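Local coordinates for protein probable porin (Pseudomonas aeruginosa, PDB 4FSP) that probably forms a pore in the outer membrane that lets small molecules through, at residues F306-D311 and E396-L401. Sequence-based numbering, arbitrary orientation.
Sequences FGQYND and ENRLYL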
loop_
_atom_site.group_PDB
_atom_site.type_symbol
_atom_site.label_atom_id
_atom_site.label_comp_id
_atom_site.label_asym_id
_atom_site.label_seq_id
_atom_site.Cartn_x
_atom_site.Cartn_y
_atom_site.Cartn_z
ATOM N N PHE A 306 4.554 0.316 -10.179
ATOM C CA PHE A 306 4.990 -0.683 -9.211
ATOM C C PHE A 306 4.231 -1.934 -9.553
ATOM O O PHE A 306 2.998 -1.938 -9.524
ATOM C CB PHE A 306 4.647 -0.236 -7.786
ATOM C CG PHE A 306 4.702 -1.343 -6.768
ATOM C CD1 PHE A 306 5.880 -2.045 -6.539
ATOM C CD2 PHE A 306 3.577 -1.674 -6.030
ATOM C CE1 PHE A 306 5.925 -3.067 -5.607
ATOM C CE2 PHE A 306 3.618 -2.685 -5.094
ATOM C CZ PHE A 306 4.794 -3.388 -4.878
ATOM N N GLY A 307 4.950 -2.991 -9.910
ATOM C CA GLY A 307 4.286 -4.217 -10.325
ATOM C C GLY A 307 4.233 -5.259 -9.220
ATOM O O GLY A 307 4.399 -4.945 -8.025
ATOM N N GLN A 308 3.996 -6.503 -9.621
ATOM C CA GLN A 308 3.957 -7.623 -8.686
ATOM C C GLN A 308 5.355 -7.868 -8.132
ATOM O O GLN A 308 5.504 -8.311 -6.998
ATOM C CB GLN A 308 3.402 -8.887 -9.370
ATOM C CG GLN A 308 3.317 -10.139 -8.475
ATOM C CD GLN A 308 2.788 -11.372 -9.214
ATOM O OE1 GLN A 308 1.932 -11.264 -10.105
ATOM N NE2 GLN A 308 3.298 -12.555 -8.843
ATOM N N TYR A 309 6.384 -7.556 -8.919
ATOM C CA TYR A 309 7.755 -7.797 -8.473
ATOM C C TYR A 309 8.612 -6.527 -8.404
ATOM O O TYR A 309 9.244 -6.252 -7.385
ATOM C CB TYR A 309 8.446 -8.827 -9.370
ATOM C CG TYR A 309 9.852 -9.138 -8.921
ATOM C CD1 TYR A 309 10.086 -9.826 -7.737
ATOM C CD2 TYR A 309 10.947 -8.744 -9.675
ATOM C CE1 TYR A 309 11.376 -10.113 -7.315
ATOM C CE2 TYR A 309 12.241 -9.026 -9.263
ATOM C CZ TYR A 309 12.450 -9.711 -8.082
ATOM O OH TYR A 309 13.737 -9.995 -7.676
ATOM N N ASN A 310 8.655 -5.765 -9.491
ATOM C CA ASN A 310 9.611 -4.659 -9.580
ATOM C C ASN A 310 8.937 -3.321 -9.351
ATOM O O ASN A 310 7.729 -3.174 -9.585
ATOM C CB ASN A 310 10.329 -4.652 -10.936
ATOM C CG ASN A 310 11.496 -3.666 -10.983
ATOM O OD1 ASN A 310 12.364 -3.666 -10.098
ATOM N ND2 ASN A 310 11.520 -2.824 -12.021
ATOM N N ASP A 311 9.719 -2.344 -8.906
ATOM C CA ASP A 311 9.177 -1.021 -8.590
ATOM C C ASP A 311 9.731 0.057 -9.522
ATOM O O ASP A 311 9.411 1.234 -9.384
ATOM C CB ASP A 311 9.466 -0.670 -7.129
ATOM C CG ASP A 311 10.952 -0.703 -6.800
ATOM O OD1 ASP A 311 11.771 -0.932 -7.718
ATOM O OD2 ASP A 311 11.311 -0.490 -5.616
ATOM N N GLU A 396 7.122 -15.581 -11.580
ATOM C CA GLU A 396 6.483 -15.756 -10.275
ATOM C C GLU A 396 4.973 -15.944 -10.345
ATOM O O GLU A 396 4.289 -15.278 -11.129
ATOM C CB GLU A 396 6.807 -14.557 -9.376
ATOM C CG GLU A 396 6.207 -14.633 -7.981
ATOM C CD GLU A 396 6.382 -13.337 -7.219
ATOM O OE1 GLU A 396 7.463 -13.155 -6.619
ATOM O OE2 GLU A 396 5.455 -12.492 -7.230
ATOM N N ASN A 397 4.465 -16.854 -9.524
ATOM C CA ASN A 397 3.026 -17.016 -9.342
ATOM C C ASN A 397 2.626 -16.867 -7.890
ATOM O O ASN A 397 3.288 -17.399 -7.003
ATOM C CB ASN A 397 2.573 -18.387 -9.823
ATOM C CG ASN A 397 2.531 -18.478 -11.320
ATOM O OD1 ASN A 397 1.518 -18.167 -11.947
ATOM N ND2 ASN A 397 3.638 -18.890 -11.911
ATOM N N ARG A 398 1.538 -16.143 -7.652
ATOM C CA ARG A 398 0.941 -16.072 -6.327
ATOM C C ARG A 398 -0.524 -16.440 -6.438
ATOM O O ARG A 398 -1.221 -16.007 -7.367
ATOM C CB ARG A 398 1.077 -14.668 -5.744
ATOM C CG ARG A 398 2.487 -14.314 -5.320
ATOM C CD ARG A 398 2.595 -12.825 -5.099
ATOM N NE ARG A 398 3.962 -12.374 -4.855
ATOM C CZ ARG A 398 4.459 -12.127 -3.649
ATOM N NH1 ARG A 398 3.707 -12.306 -2.568
ATOM N NH2 ARG A 398 5.710 -11.710 -3.525
ATOM N N LEU A 399 -0.973 -17.239 -5.481
ATOM C CA LEU A 399 -2.321 -17.791 -5.456
ATOM C C LEU A 399 -2.925 -17.494 -4.102
ATOM O O LEU A 399 -2.286 -17.703 -3.063
ATOM C CB LEU A 399 -2.279 -19.311 -5.660
ATOM C CG LEU A 399 -2.175 -19.800 -7.101
ATOM C CD1 LEU A 399 -1.866 -21.291 -7.141
ATOM C CD2 LEU A 399 -3.476 -19.505 -7.820
ATOM N N TYR A 400 -4.153 -16.995 -4.105
ATOM C CA TYR A 400 -4.810 -16.648 -2.861
ATOM C C TYR A 400 -6.202 -17.234 -2.877
ATOM O O TYR A 400 -6.961 -17.045 -3.835
ATOM C CB TYR A 400 -4.914 -15.132 -2.685
ATOM C CG TYR A 400 -3.635 -14.358 -2.908
ATOM C CD1 TYR A 400 -3.238 -13.993 -4.187
ATOM C CD2 TYR A 400 -2.841 -13.959 -1.836
ATOM C CE1 TYR A 400 -2.068 -13.265 -4.404
ATOM C CE2 TYR A 400 -1.671 -13.233 -2.043
ATOM C CZ TYR A 400 -1.291 -12.887 -3.330
ATOM O OH TYR A 400 -0.131 -12.167 -3.541
ATOM N N LEU A 401 -6.515 -17.952 -1.809
ATOM C CA LEU A 401 -7.854 -18.417 -1.533
ATOM C C LEU A 401 -8.283 -17.643 -0.300
ATOM O O LEU A 401 -7.632 -17.731 0.736
ATOM C CB LEU A 401 -7.815 -19.908 -1.221
ATOM C CG LEU A 401 -9.147 -20.653 -1.217
ATOM C CD1 LEU A 401 -9.948 -20.254 -2.429
ATOM C CD2 LEU A 401 -8.883 -22.153 -1.235
HETATM O O HOH W 1 6.758 -10.352 -6.077
#
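Direct hydrogen bonding between the segments comes from one amide: Gln308 NE2 donates to Glu396 OE2 over 2.7 Å. The N-H...O angle of 164° marks a nearly straight bond, the acceptor lies close to the amide plane, and the lone pair used is the anti one, directed away from the other carboxylate oxygen. Gln308 spans the gap with CG anti to the backbone N (chi1 180°) and the chain extended beyond it. Charge pairing adds a second donor to the same oxygen. Arg398 NE reaches Glu396 OE2 at 2.8 Å, approaching from above the carboxylate plane, while the oxygen sits in the guanidinium plane. The other oxygen, OE1, forms a salt bridge with Arg36 of the adjacent strand 24-38, so the buried carboxylate probably stays ionised. In fold terms, the loop following strand 299-300 is fastened here to the inner wall of the beta-barrel, on strand 394-406, which pairs with strands 24-38 and 378-388. Solvent supplies a further bridge: a water lies 2.6 Å from Gln308 O, 2.8 Å from Glu396 OE2 and 3.1 Å from Arg398 NH2, accepting from the last. Beyond these bonds the van der Waals contact is slight: Arg398 CD lies 3.8 Å from Gln308 NE2.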